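BtGH115A (Bacteroides thetaiotaomicron, PDB 5BY3) is a family GH115 glycoside hydrolase, a 4-O-methyl-alpha-glucuronidase with specificity for decorated arabinogalactans. Local coordinates at residues V39-L44 and T116-L121; C244-A248 and Q322-L326; G371-F376 and Q417-A421; H401-L406 and K497-M501; T687-D693 and V771-N777. All blocks are in the same frame, centred on the assembly; numbering follows the deposited sequence.

How the interactions relate
The five contacts run through the chain from its N-terminal alpha/beta part to its C-terminal beta domain. Interactions 2, 3 and 4 fall within the glycosyl hydrolase family 115 range, built on a parallel eight-stranded TIM-barrel sheet. Among them, interactions 3 and 4 interlock along the chain, since their segments alternate, and their nearest atoms are about 6 Å apart. Interaction 4 also contains Leu404, whose carbonyl binds the nickel ion together with Asp436. Interaction 2 is more remote, about 16 Å from interaction 3 and 15 Å from interaction 4 between nearest atoms. Interactions 1 and 5 lie on opposite sides of the chain's centre, their own centres 62 Å apart.

Interaction 1: V39-L44 and T116-L121; sequences VVRTSL and TAYGIL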
# COMPACT_ATOMS: atom_id res chain seq x y z
N VAL A 39 -5.79 11.27 22.87
CA VAL A 39 -6.28 10.90 21.56
C VAL A 39 -7.76 11.24 21.47
O VAL A 39 -8.23 11.65 20.39
CB VAL A 39 -5.95 9.43 21.22
CG1 VAL A 39 -6.55 8.45 22.23
CG2 VAL A 39 -6.33 9.07 19.79
N VAL A 40 -8.48 11.15 22.60
CA VAL A 40 -9.90 11.49 22.60
C VAL A 40 -10.04 13.01 22.40
O VAL A 40 -10.81 13.45 21.56
CB VAL A 40 -10.66 10.97 23.86
CG1 VAL A 40 -12.12 11.43 23.87
CG2 VAL A 40 -10.62 9.46 23.90
N ARG A 41 -9.26 13.78 23.13
CA ARG A 41 -9.35 15.24 23.04
C ARG A 41 -8.89 15.76 21.68
O ARG A 41 -9.50 16.66 21.14
CB ARG A 41 -8.62 15.92 24.22
CG ARG A 41 -9.55 16.31 25.39
CD ARG A 41 -8.85 16.30 26.75
NE ARG A 41 -7.44 16.72 26.68
CZ ARG A 41 -6.38 15.95 26.99
NH1 ARG A 41 -6.54 14.70 27.44
NH2 ARG A 41 -5.15 16.44 26.87
N THR A 42 -7.86 15.13 21.12
CA THR A 42 -7.34 15.48 19.79
C THR A 42 -8.40 15.33 18.69
O THR A 42 -8.49 16.18 17.82
CB THR A 42 -6.13 14.62 19.44
OG1 THR A 42 -5.17 14.72 20.48
CG2 THR A 42 -5.50 15.10 18.18
N SER A 43 -9.19 14.25 18.78
CA SER A 43 -10.24 13.89 17.81
C SER A 43 -11.46 14.78 17.93
O SER A 43 -12.13 15.09 16.92
CB SER A 43 -10.68 12.43 18.02
OG SER A 43 -9.54 11.60 18.12
N LEU A 44 -11.75 15.15 19.16
CA LEU A 44 -12.71 16.18 19.43
C LEU A 44 -12.37 17.48 18.70
O LEU A 44 -13.23 18.01 18.01
CB LEU A 44 -12.86 16.39 20.93
CG LEU A 44 -13.96 15.50 21.50
CD1 LEU A 44 -14.13 15.81 22.97
CD2 LEU A 44 -15.27 15.70 20.77
N THR A 116 -13.06 5.31 21.41
CA THR A 116 -13.77 6.55 21.59
C THR A 116 -13.38 7.54 20.47
O THR A 116 -14.26 8.12 19.84
CB THR A 116 -13.49 7.11 22.99
OG1 THR A 116 -13.81 6.10 23.95
CG2 THR A 116 -14.31 8.38 23.29
N ALA A 117 -12.07 7.68 20.21
CA ALA A 117 -11.56 8.55 19.14
C ALA A 117 -12.19 8.23 17.79
O ALA A 117 -12.64 9.14 17.06
CB ALA A 117 -10.04 8.45 19.05
N TYR A 118 -12.27 6.92 17.47
CA TYR A 118 -12.73 6.48 16.16
C TYR A 118 -14.22 6.72 15.99
O TYR A 118 -14.68 7.06 14.87
CB TYR A 118 -12.34 5.02 15.93
CG TYR A 118 -10.85 4.80 15.87
CD1 TYR A 118 -10.02 5.75 15.27
CD2 TYR A 118 -10.26 3.62 16.38
CE1 TYR A 118 -8.66 5.57 15.18
CE2 TYR A 118 -8.88 3.44 16.29
CZ TYR A 118 -8.08 4.42 15.69
OH TYR A 118 -6.69 4.32 15.57
N GLY A 119 -14.97 6.57 17.11
CA GLY A 119 -16.41 6.95 17.18
C GLY A 119 -16.72 8.40 16.83
O GLY A 119 -17.64 8.67 16.05
N ILE A 120 -15.96 9.31 17.43
CA ILE A 120 -15.98 10.75 17.16
C ILE A 120 -15.71 11.09 15.69
O ILE A 120 -16.43 11.89 15.07
CB ILE A 120 -14.95 11.48 18.05
CG1 ILE A 120 -15.33 11.27 19.53
CG2 ILE A 120 -14.85 12.95 17.66
CD1 ILE A 120 -14.34 11.79 20.55
N LEU A 121 -14.67 10.47 15.14
CA LEU A 121 -14.28 10.63 13.75
C LEU A 121 -15.22 9.96 12.77
O LEU A 121 -15.17 10.24 11.60
CB LEU A 121 -12.83 10.19 13.56
CG LEU A 121 -11.85 11.20 14.20
CD1 LEU A 121 -10.42 10.73 14.15
CD2 LEU A 121 -11.93 12.60 13.61
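Val40 and Ser43 meet Ala117 and Ile120 in a buried helix-helix contact within the N-terminal alpha/beta domain, where helices 38-55 and 113-126 belong to a region built on a mixed beta sheet. The two helix segments run almost parallel, at 8°, with axes 8.6 Å apart; small residues, Ser43 and Ala117, face each other at this close approach. Ser43 OG lies 3.3 Å from Ala117 CB, and the same methyl is met by Val39 CG2 at 3.8 Å. On one flank, Val40 packs its CG1 on Thr116 CG2, while the Ile120 side chain crosses those of Val40 and Leu44 at about a right angle, Ile120 CD1 touching Leu44 CG at 3.8 Å. Thr116 itself turns its hydroxyl to Thr72 on strand 68-72, tying helix 113-126 to the sheet. Leu204 of helix 193-205 also packs against Ser43 and Leu121.

The serine hydroxyl is not left bare in this apolar setting. OG sits beside its own backbone N (chi1 -48°), which turns it back along the helix to the carbonyl one turn earlier. With an alanine here, Val39 O would probably keep just its backbone donor, and a gap would be opened beside Ala117 CB. As it stands, Val39 O accepts from both Ser43 N and Ser43 OG, the hydroxyl bond measuring 2.6 Å.

Interaction 2: C244-A248 and Q322-L326; sequences CEPMA and QRGLL
Pro246 is the first residue of the 244-248 loop to touch helix 308-329, its CB resting 3.5 Å from Gln322 NE2. The contact joins the loop that follows strand 238-239 of the TIM barrel to helix 308-329, which lies in the chain between barrel strands 290-291 and 339-341. The pyrrolidine ring also packs on Tyr263.

Met247, a selenomethionine in the crystal, carries most of the loop's share. Its chain bends at both chi2 (-84°) and chi3 (-69°), and the folded chain crosses Gln322 obliquely: Met247 CG lies 3.9 Å from Gln322 NE2, at the end of the glutamine, and Met247 SE sits 3.9 Å from Gln322 CB. The terminal CE reaches the helix itself, meeting Leu326 CD2 at 3.8 Å, Leu325 CD1 at 4.1 Å and the carbonyl Gln322 O at 3.8 Å. Val280 of helix 265-283 borders Met247 as well.

Gln322 extends beyond CG, with Trp276 against it, and its OE1 accepts a hydrogen bond from Gly293 N. A valine in place of Gln322 would probably leave Gly293 N without this acceptor and strip one flank from the Met247 chain.

The polar bonds of the Gln322 amide are made elsewhere, so its flank, CB and CG together with the amide nitrogen, lies against the loop by van der Waals contact, and burial joins the two segments.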
# COMPACT_ATOMS: atom_id res chain seq x y z
N CYS A 244 15.09 -3.02 10.12
CA CYS A 244 16.47 -2.68 10.49
C CYS A 244 16.53 -1.55 11.54
O CYS A 244 17.54 -0.80 11.63
CB CYS A 244 17.23 -2.23 9.24
SG CYS A 244 16.54 -0.71 8.51
N GLU A 245 15.45 -1.38 12.30
CA GLU A 245 15.39 -0.32 13.31
C GLU A 245 14.86 -0.89 14.63
O GLU A 245 13.75 -0.51 15.11
CB GLU A 245 14.54 0.84 12.83
CG GLU A 245 15.08 1.69 11.72
CD GLU A 245 14.04 2.70 11.31
OE1 GLU A 245 13.11 2.30 10.54
OE2 GLU A 245 14.10 3.86 11.77
N PRO A 246 15.66 -1.79 15.24
CA PRO A 246 15.33 -2.58 16.42
C PRO A 246 14.82 -1.83 17.61
O PRO A 246 13.90 -2.33 18.26
CB PRO A 246 16.65 -3.25 16.79
CG PRO A 246 17.43 -3.27 15.53
CD PRO A 246 17.07 -1.99 14.86
N MSE A 247 15.40 -0.67 17.96
CA MSE A 247 14.68 -0.69 19.29
C MSE A 247 14.12 0.66 19.45
O MSE A 247 14.69 1.48 20.18
CB MSE A 247 15.48 -1.00 20.59
CG MSE A 247 15.86 -2.46 20.82
SE MSE A 247 14.37 -3.44 21.66
CE MSE A 247 14.60 -2.47 23.33
N ALA A 248 13.03 0.91 18.74
CA ALA A 248 12.63 2.30 18.44
C ALA A 248 13.84 3.13 17.95
O ALA A 248 13.84 4.36 18.03
CB ALA A 248 11.97 2.93 19.66
N GLN A 322 17.49 -7.60 24.37
CA GLN A 322 16.49 -6.63 23.94
C GLN A 322 15.22 -6.72 24.80
O GLN A 322 14.75 -5.71 25.30
CB GLN A 322 16.15 -6.78 22.46
CG GLN A 322 17.20 -6.18 21.55
CD GLN A 322 16.88 -6.40 20.08
OE1 GLN A 322 16.11 -7.29 19.71
NE2 GLN A 322 17.47 -5.58 19.23
N ARG A 323 14.70 -7.93 24.97
CA ARG A 323 13.63 -8.19 25.94
C ARG A 323 14.05 -7.84 27.39
O ARG A 323 13.24 -7.36 28.19
CB ARG A 323 13.11 -9.63 25.79
CG ARG A 323 12.34 -9.82 24.50
CD ARG A 323 12.24 -11.24 23.98
NE ARG A 323 11.29 -12.09 24.73
CZ ARG A 323 9.96 -11.94 24.78
NH1 ARG A 323 9.33 -10.96 24.14
NH2 ARG A 323 9.24 -12.79 25.49
N GLY A 324 15.33 -8.06 27.70
CA GLY A 324 15.96 -7.56 28.91
C GLY A 324 15.67 -6.11 29.22
O GLY A 324 15.23 -5.80 30.33
N LEU A 325 15.90 -5.21 28.27
CA LEU A 325 15.69 -3.77 28.52
C LEU A 325 14.21 -3.44 28.73
O LEU A 325 13.85 -2.51 29.47
CB LEU A 325 16.18 -2.92 27.35
CG LEU A 325 17.67 -2.84 27.10
CD1 LEU A 325 18.00 -2.80 25.59
CD2 LEU A 325 18.19 -1.64 27.84
N LEU A 326 13.37 -4.19 28.02
CA LEU A 326 11.93 -4.07 28.09
C LEU A 326 11.41 -4.50 29.46
O LEU A 326 10.66 -3.70 30.08
CB LEU A 326 11.29 -4.86 26.93
CG LEU A 326 11.57 -4.37 25.48
CD1 LEU A 326 10.74 -5.16 24.49
CD2 LEU A 326 11.35 -2.87 25.27

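Interaction 3: G371-F376 and Q417-A421; sequences GYIRHF and QMKQA
Ile373 is one of the two bumps of the 371-376 loop, with Phe376, and pushes its CD1 methyl onto helix 411-423 between Ala421 CB, at 3.7 Å, and Met418 SE, at 4.0 Å. With CG1 set beside the backbone N (chi1 -64°), the longer branch is the one sent to the helix, while the shorter branch, CG2, lies over one face of the Phe376 ring, towards its rim. That ring presents its edge to the helix: Phe376 CE2 comes to 3.8 Å from Ala421 CA, and CZ lies near the end of Gln420, whose amide plane stands 77° from the ring. The small Ala421 leaves room for both Ile373 CD1 and the Phe376 edge. At the other end of the loop, Gln417 bends at chi2 and lies against the loop backbone, Gln417 CG being 3.2 Å from Gly371 O. In the TIM barrel the loop follows strand 362-366 and helix 411-423 follows strand 388-393, whose Val390 and Tyr392 touch Met418, as do Phe447 and Met450 of helix 441-452.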
# COMPACT_ATOMS: atom_id res chain seq x y z
N GLY A 371 4.37 -5.99 -4.26
CA GLY A 371 3.00 -6.29 -3.84
C GLY A 371 2.61 -7.77 -3.89
O GLY A 371 1.40 -8.10 -3.87
N TYR A 372 3.62 -8.64 -3.98
CA TYR A 372 3.43 -10.10 -3.83
C TYR A 372 4.02 -10.63 -2.53
O TYR A 372 5.26 -10.70 -2.36
CB TYR A 372 4.03 -10.85 -5.01
CG TYR A 372 3.43 -10.42 -6.33
CD1 TYR A 372 2.15 -10.87 -6.73
CD2 TYR A 372 4.13 -9.54 -7.18
CE1 TYR A 372 1.60 -10.49 -7.96
CE2 TYR A 372 3.58 -9.14 -8.39
CZ TYR A 372 2.32 -9.61 -8.77
OH TYR A 372 1.83 -9.22 -10.00
N ILE A 373 3.13 -10.98 -1.62
CA ILE A 373 3.51 -11.51 -0.28
C ILE A 373 4.38 -12.77 -0.37
O ILE A 373 3.97 -13.76 -1.00
CB ILE A 373 2.25 -11.70 0.61
CG1 ILE A 373 1.63 -10.33 0.85
CG2 ILE A 373 2.60 -12.35 1.95
CD1 ILE A 373 0.25 -10.32 1.48
N ARG A 374 5.58 -12.74 0.24
CA ARG A 374 6.52 -13.89 0.14
C ARG A 374 6.10 -15.10 1.03
O ARG A 374 6.29 -16.25 0.65
CB ARG A 374 7.97 -13.49 0.40
CG ARG A 374 8.60 -12.58 -0.66
CD ARG A 374 10.08 -12.92 -0.79
NE ARG A 374 10.78 -12.19 -1.84
CZ ARG A 374 11.06 -12.67 -3.04
NH1 ARG A 374 10.69 -13.91 -3.39
NH2 ARG A 374 11.71 -11.90 -3.90
N HIS A 375 5.51 -14.84 2.20
CA HIS A 375 5.22 -15.95 3.09
C HIS A 375 3.91 -15.80 3.84
O HIS A 375 3.65 -14.75 4.45
CB HIS A 375 6.38 -16.21 4.08
CG HIS A 375 6.14 -17.38 4.97
ND1 HIS A 375 6.54 -18.66 4.64
CD2 HIS A 375 5.49 -17.48 6.16
CE1 HIS A 375 6.17 -19.49 5.60
NE2 HIS A 375 5.52 -18.81 6.53
N PHE A 376 3.13 -16.87 3.78
CA PHE A 376 1.89 -17.05 4.54
C PHE A 376 2.08 -18.02 5.72
O PHE A 376 2.73 -19.06 5.56
CB PHE A 376 0.79 -17.51 3.59
CG PHE A 376 0.43 -16.51 2.55
CD1 PHE A 376 1.11 -16.47 1.32
CD2 PHE A 376 -0.57 -15.54 2.81
CE1 PHE A 376 0.79 -15.51 0.36
CE2 PHE A 376 -0.87 -14.57 1.86
CZ PHE A 376 -0.20 -14.58 0.62
N GLN A 417 -4.16 -9.93 -2.83
CA GLN A 417 -3.09 -10.33 -1.98
C GLN A 417 -3.45 -10.15 -0.52
O GLN A 417 -3.17 -11.05 0.28
CB GLN A 417 -1.80 -9.59 -2.33
CG GLN A 417 -1.07 -10.14 -3.57
CD GLN A 417 -0.51 -11.54 -3.33
OE1 GLN A 417 -0.88 -12.50 -4.04
NE2 GLN A 417 0.37 -11.67 -2.32
N MSE A 418 -4.10 -9.04 -0.19
CA MSE A 418 -4.33 -8.66 1.21
C MSE A 418 -5.52 -9.41 1.76
O MSE A 418 -5.53 -9.74 2.95
CB MSE A 418 -4.51 -7.15 1.46
CG MSE A 418 -3.28 -6.33 1.13
SE MSE A 418 -1.67 -6.91 2.09
CE MSE A 418 -2.34 -6.57 3.92
N LYS A 419 -6.53 -9.64 0.94
CA LYS A 419 -7.63 -10.55 1.28
C LYS A 419 -7.05 -11.94 1.61
O LYS A 419 -7.34 -12.49 2.67
CB LYS A 419 -8.66 -10.61 0.15
CG LYS A 419 -9.66 -11.75 0.20
CD LYS A 419 -10.90 -11.39 1.01
CE LYS A 419 -11.87 -12.56 1.08
NZ LYS A 419 -12.97 -12.26 2.03
N GLN A 420 -6.21 -12.46 0.73
CA GLN A 420 -5.55 -13.72 1.00
C GLN A 420 -4.77 -13.68 2.31
O GLN A 420 -4.88 -14.60 3.11
CB GLN A 420 -4.69 -14.21 -0.16
CG GLN A 420 -4.30 -15.69 -0.04
CD GLN A 420 -3.82 -16.28 -1.35
OE1 GLN A 420 -2.84 -15.82 -1.92
NE2 GLN A 420 -4.51 -17.31 -1.82
N ALA A 421 -4.04 -12.59 2.55
CA ALA A 421 -3.30 -12.43 3.80
C ALA A 421 -4.18 -12.54 5.05
O ALA A 421 -3.84 -13.28 6.00
CB ALA A 421 -2.53 -11.11 3.80

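Interaction 4: H401-L406 and K497-M501; sequences HDHLWL and KPEFM. With NI (nickel (II) ion), chain C.
Glu499 reaches from the 497-501 segment into the turn of the 401-406 loop, where its carboxylate makes the hydrogen bonds of the contact. A bend at chi2 (93°) brings OE2 to two consecutive backbone amides: Trp405 N, at 2.9 Å, meets its anti lone pair, and Leu406 N, at 3.0 Å, arrives on the syn side, 27° out of the carboxylate plane. The bond from Leu406 N is the straighter of the two, with 159° at the hydrogen. A water donates to Glu499 OE1 at 2.7 Å and to Leu406 O at 2.9 Å, so both carboxylate oxygens hold the loop backbone.

Among the ring contacts, the carbonyl Glu499 O stands over one face of His401, 3.2 Å from CE1, while His401 ND1 donates to Asp402 O nearly in its own ring plane. Asp402 O also lies at the edge of the Phe500 ring, which slides past His401 in the opposite direction.

Apolar packing adds Trp405 CZ3 on Pro498 CB at 4.1 Å. As for metal binding, nickel is coordinated at 2.4 Å by Leu404 O, with two waters and Asp436; this is the carbonyl of the very peptide whose N-H, on Trp405, Glu499 holds.

Trp405 NE1 hydrogen-bonds Tyr561 OH of helix 552-580, and Asp402 forms a salt bridge with Arg620. Segment 401-406 links TIM-barrel strand 388-393 to helix 411-423, and segment 497-501 follows helix 476-495.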
# COMPACT_ATOMS: atom_id res chain seq x y z
N HIS A 401 13.69 -2.49 -10.50
CA HIS A 401 13.58 -1.03 -10.77
C HIS A 401 12.72 -0.31 -9.71
O HIS A 401 11.71 -0.85 -9.31
CB HIS A 401 13.03 -0.79 -12.20
CG HIS A 401 13.22 0.60 -12.69
ND1 HIS A 401 12.53 1.67 -12.16
CD2 HIS A 401 14.07 1.11 -13.62
CE1 HIS A 401 12.95 2.78 -12.75
NE2 HIS A 401 13.88 2.47 -13.64
N ASP A 402 13.09 0.91 -9.29
CA ASP A 402 12.24 1.73 -8.38
C ASP A 402 10.88 2.03 -9.02
O ASP A 402 10.81 2.30 -10.23
CB ASP A 402 12.78 3.12 -8.04
CG ASP A 402 14.30 3.18 -7.73
OD1 ASP A 402 15.04 2.16 -7.76
OD2 ASP A 402 14.75 4.35 -7.47
N HIS A 403 9.81 1.96 -8.21
CA HIS A 403 8.59 2.66 -8.52
C HIS A 403 8.35 3.70 -7.46
O HIS A 403 7.79 3.41 -6.40
CB HIS A 403 7.39 1.71 -8.71
CG HIS A 403 7.25 0.64 -7.66
ND1 HIS A 403 8.11 -0.44 -7.58
CD2 HIS A 403 6.32 0.46 -6.69
CE1 HIS A 403 7.71 -1.23 -6.60
NE2 HIS A 403 6.64 -0.69 -6.02
N LEU A 404 8.80 4.93 -7.73
CA LEU A 404 8.72 6.01 -6.72
C LEU A 404 8.01 7.27 -7.17
O LEU A 404 7.82 8.19 -6.37
CB LEU A 404 10.13 6.43 -6.28
CG LEU A 404 11.03 5.47 -5.53
CD1 LEU A 404 12.38 6.12 -5.37
CD2 LEU A 404 10.41 5.20 -4.18
N TRP A 405 7.66 7.34 -8.46
CA TRP A 405 7.12 8.59 -8.94
C TRP A 405 5.60 8.68 -8.78
O TRP A 405 5.11 9.54 -8.03
CB TRP A 405 7.58 8.84 -10.34
CG TRP A 405 6.94 9.99 -11.04
CD1 TRP A 405 6.59 11.22 -10.54
CD2 TRP A 405 6.62 10.02 -12.43
NE1 TRP A 405 6.07 12.00 -11.53
CE2 TRP A 405 6.09 11.30 -12.71
CE3 TRP A 405 6.73 9.08 -13.47
CZ2 TRP A 405 5.64 11.66 -13.99
CZ3 TRP A 405 6.29 9.44 -14.75
CH2 TRP A 405 5.73 10.71 -14.98
N LEU A 406 4.91 7.77 -9.45
CA LEU A 406 3.48 7.62 -9.39
C LEU A 406 3.10 6.30 -8.68
O LEU A 406 3.93 5.39 -8.54
CB LEU A 406 2.89 7.64 -10.80
CG LEU A 406 3.15 8.95 -11.57
CD1 LEU A 406 2.72 8.82 -13.04
CD2 LEU A 406 2.47 10.14 -10.89
N LYS A 497 4.47 -0.29 -15.61
CA LYS A 497 4.46 0.97 -14.89
C LYS A 497 5.17 2.07 -15.68
O LYS A 497 6.08 1.78 -16.47
CB LYS A 497 5.16 0.77 -13.55
CG LYS A 497 4.36 -0.05 -12.55
CD LYS A 497 4.94 -0.05 -11.14
CE LYS A 497 3.86 -0.14 -10.05
NZ LYS A 497 3.14 -1.44 -9.88
N PRO A 498 4.77 3.33 -15.49
CA PRO A 498 5.52 4.44 -16.09
C PRO A 498 7.03 4.36 -15.92
O PRO A 498 7.75 4.46 -16.91
CB PRO A 498 4.97 5.65 -15.36
CG PRO A 498 3.53 5.28 -15.18
CD PRO A 498 3.54 3.82 -14.83
N GLU A 499 7.48 4.13 -14.69
CA GLU A 499 8.87 4.01 -14.33
C GLU A 499 9.58 2.84 -14.98
O GLU A 499 10.78 2.93 -15.14
CB GLU A 499 9.03 3.93 -12.81
CG GLU A 499 8.53 5.15 -12.05
CD GLU A 499 7.09 5.01 -11.59
OE1 GLU A 499 6.38 4.25 -12.26
OE2 GLU A 499 6.66 5.67 -10.58
N PHE A 500 8.87 1.77 -15.37
CA PHE A 500 9.45 0.63 -16.13
C PHE A 500 9.50 0.77 -17.68
O PHE A 500 9.95 -0.16 -18.39
CB PHE A 500 8.79 -0.73 -15.79
CG PHE A 500 8.55 -0.99 -14.32
CD1 PHE A 500 9.24 -0.31 -13.31
CD2 PHE A 500 7.61 -1.98 -13.94
CE1 PHE A 500 8.96 -0.56 -11.95
CE2 PHE A 500 7.35 -2.27 -12.60
CZ PHE A 500 8.03 -1.56 -11.58
N MSE A 501 9.07 1.90 -18.23
CA MSE A 501 8.88 2.04 -19.69
C MSE A 501 10.16 2.20 -20.46
O MSE A 501 10.15 2.13 -21.68
CB MSE A 501 7.98 3.21 -20.08
CG MSE A 501 6.53 2.92 -19.69
SE MSE A 501 5.82 1.40 -20.71
CE MSE A 501 6.15 2.05 -22.52
NI NI C . 7.26 9.01 -4.22
O HOH W 1 4.19 3.53 -10.79
O HOH W 2 9.42 10.10 -4.80
O HOH W 3 5.13 8.79 -2.87

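Interaction 5: T687-D693 and V771-N777; sequences TDSVEVD and VMLYEVN
Val690 and Val692 turn their methyls to Leu773 on one face of an antiparallel contact in the C-terminal domain, whose family assignment is consistent with a galactose-binding-like beta fold. Val690 crosses Leu773 obliquely, its CG2 3.8 Å from Leu773 CG, whereas Val692 lies alongside and meets Leu773 CD1 through CG2 at 4.0 Å. Val690 can do so because CG2 stands anti to the backbone N, with CG1 lodged between N and the carbonyl carbon (chi1 59°). Leu757 and Ile759 of strand 755-761 extend this apolar layer.

Tyr774, Glu691 and Asp693 make up the opposite, mostly polar face. Asp693 OD2 meets the edge of the tyrosine ring at Tyr774 CE2, 3.7 Å away, their planes 39° apart. Glu691 crosses the same ring obliquely, its carboxylate tilted by 46°. Arg641 serves Glu691 by a salt bridge and Tyr774 by cation-pi contact, while Asp693 pairs with Arg695.

The regular strand pairing is Asp693 with Met772, bonded in both directions; Glu691 N, donating to Tyr774 O at 3.0 Å, continues it into the C-terminal loop. The chemistry is thus divided: aliphatic burial on one side, charge and aromatic contact round Arg641 and Arg695 on the other, with backbone bonds between.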
# COMPACT_ATOMS: atom_id res chain seq x y z
N THR A 687 0.39 -27.43 -39.58
CA THR A 687 1.64 -27.68 -38.82
C THR A 687 1.68 -28.85 -37.79
O THR A 687 0.68 -29.23 -37.18
CB THR A 687 2.21 -26.40 -38.14
OG1 THR A 687 1.73 -26.28 -36.79
CG2 THR A 687 1.93 -25.11 -38.98
N ASP A 688 2.90 -29.36 -37.61
CA ASP A 688 3.24 -30.51 -36.76
C ASP A 688 2.85 -30.33 -35.27
O ASP A 688 2.35 -31.26 -34.62
CB ASP A 688 4.76 -30.76 -36.94
CG ASP A 688 5.30 -32.00 -36.19
OD1 ASP A 688 4.53 -32.90 -35.81
OD2 ASP A 688 6.54 -32.07 -36.00
N SER A 689 3.08 -29.13 -34.75
CA SER A 689 3.11 -28.88 -33.30
C SER A 689 2.36 -27.61 -32.95
O SER A 689 1.96 -26.86 -33.84
CB SER A 689 4.57 -28.79 -32.82
OG SER A 689 5.16 -30.07 -32.64
N VAL A 690 2.19 -27.39 -31.64
CA VAL A 690 1.55 -26.18 -31.06
C VAL A 690 2.40 -25.60 -29.93
O VAL A 690 2.90 -26.35 -29.07
CB VAL A 690 0.09 -26.46 -30.58
CG1 VAL A 690 0.03 -27.55 -29.51
CG2 VAL A 690 -0.58 -25.18 -30.09
N GLU A 691 2.56 -24.27 -29.93
CA GLU A 691 3.26 -23.59 -28.82
C GLU A 691 2.25 -23.03 -27.84
O GLU A 691 1.54 -22.09 -28.14
CB GLU A 691 4.19 -22.47 -29.34
CG GLU A 691 5.22 -21.97 -28.31
CD GLU A 691 5.76 -20.58 -28.61
OE1 GLU A 691 6.56 -20.42 -29.55
OE2 GLU A 691 5.37 -19.63 -27.91
N VAL A 692 2.17 -23.62 -26.66
CA VAL A 692 1.23 -23.12 -25.65
C VAL A 692 1.90 -22.11 -24.73
O VAL A 692 2.89 -22.44 -24.09
CB VAL A 692 0.59 -24.29 -24.86
CG1 VAL A 692 -0.44 -23.77 -23.85
CG2 VAL A 692 -0.03 -25.26 -25.84
N ASP A 693 1.33 -20.91 -24.68
CA ASP A 693 1.89 -19.72 -24.00
C ASP A 693 0.92 -19.37 -22.88
O ASP A 693 -0.18 -18.91 -23.12
CB ASP A 693 1.99 -18.59 -25.03
CG ASP A 693 2.76 -17.37 -24.53
OD1 ASP A 693 3.06 -17.28 -23.32
OD2 ASP A 693 3.03 -16.46 -25.37
N VAL A 771 -3.91 -17.25 -22.03
CA VAL A 771 -3.40 -18.40 -22.77
C VAL A 771 -3.38 -17.99 -24.25
O VAL A 771 -4.37 -17.45 -24.76
CB VAL A 771 -4.30 -19.65 -22.59
CG1 VAL A 771 -3.71 -20.82 -23.37
CG2 VAL A 771 -4.44 -20.06 -21.11
N MSE A 772 -2.25 -18.23 -24.94
CA MSE A 772 -2.18 -18.10 -26.41
C MSE A 772 -1.69 -19.37 -27.09
O MSE A 772 -1.10 -20.24 -26.45
CB MSE A 772 -1.36 -16.88 -26.80
CG MSE A 772 -2.05 -15.59 -26.36
SE MSE A 772 -1.35 -15.05 -24.60
CE MSE A 772 -1.02 -13.13 -24.93
N LEU A 773 -1.94 -19.50 -28.39
CA LEU A 773 -1.69 -20.78 -29.09
C LEU A 773 -0.53 -20.90 -30.10
O LEU A 773 0.28 -21.79 -29.92
CB LEU A 773 -2.98 -21.54 -29.46
CG LEU A 773 -3.21 -22.86 -28.68
CD1 LEU A 773 -2.96 -22.84 -27.18
CD2 LEU A 773 -4.59 -23.42 -28.95
N TYR A 774 -0.44 -20.08 -31.14
CA TYR A 774 0.71 -20.16 -32.13
C TYR A 774 1.03 -21.53 -32.79
O TYR A 774 1.44 -22.50 -32.11
CB TYR A 774 2.03 -19.56 -31.57
CG TYR A 774 1.85 -18.24 -30.85
CD1 TYR A 774 1.59 -17.05 -31.55
CD2 TYR A 774 1.90 -18.20 -29.45
CE1 TYR A 774 1.40 -15.84 -30.87
CE2 TYR A 774 1.71 -17.01 -28.77
CZ TYR A 774 1.45 -15.84 -29.47
OH TYR A 774 1.29 -14.69 -28.74
N GLU A 775 0.92 -21.59 -34.12
CA GLU A 775 1.21 -22.81 -34.90
C GLU A 775 2.61 -23.42 -34.71
O GLU A 775 2.76 -24.31 -33.87
CB GLU A 775 0.79 -22.66 -36.37
CG GLU A 775 -0.51 -23.42 -36.67
CD GLU A 775 -1.47 -22.72 -37.62
OE1 GLU A 775 -2.69 -22.98 -37.49
OE2 GLU A 775 -1.03 -21.94 -38.50
N VAL A 776 3.63 -22.96 -35.45
CA VAL A 776 5.06 -23.40 -35.29
C VAL A 776 5.41 -24.88 -35.59
O VAL A 776 4.59 -25.78 -35.41
CB VAL A 776 5.71 -22.96 -33.93
CG1 VAL A 776 5.18 -21.61 -33.48
CG2 VAL A 776 5.55 -24.02 -32.84
N ASN A 777 6.66 -25.12 -36.01
CA ASN A 777 7.12 -26.46 -36.46
C ASN A 777 8.23 -27.16 -35.66
O ASN A 777 8.06 -28.29 -35.20
CB ASN A 777 7.45 -26.44 -37.97
CG ASN A 777 6.23 -26.77 -38.82
OD1 ASN A 777 5.71 -25.93 -39.55
ND2 ASN A 777 5.74 -28.00 -38.68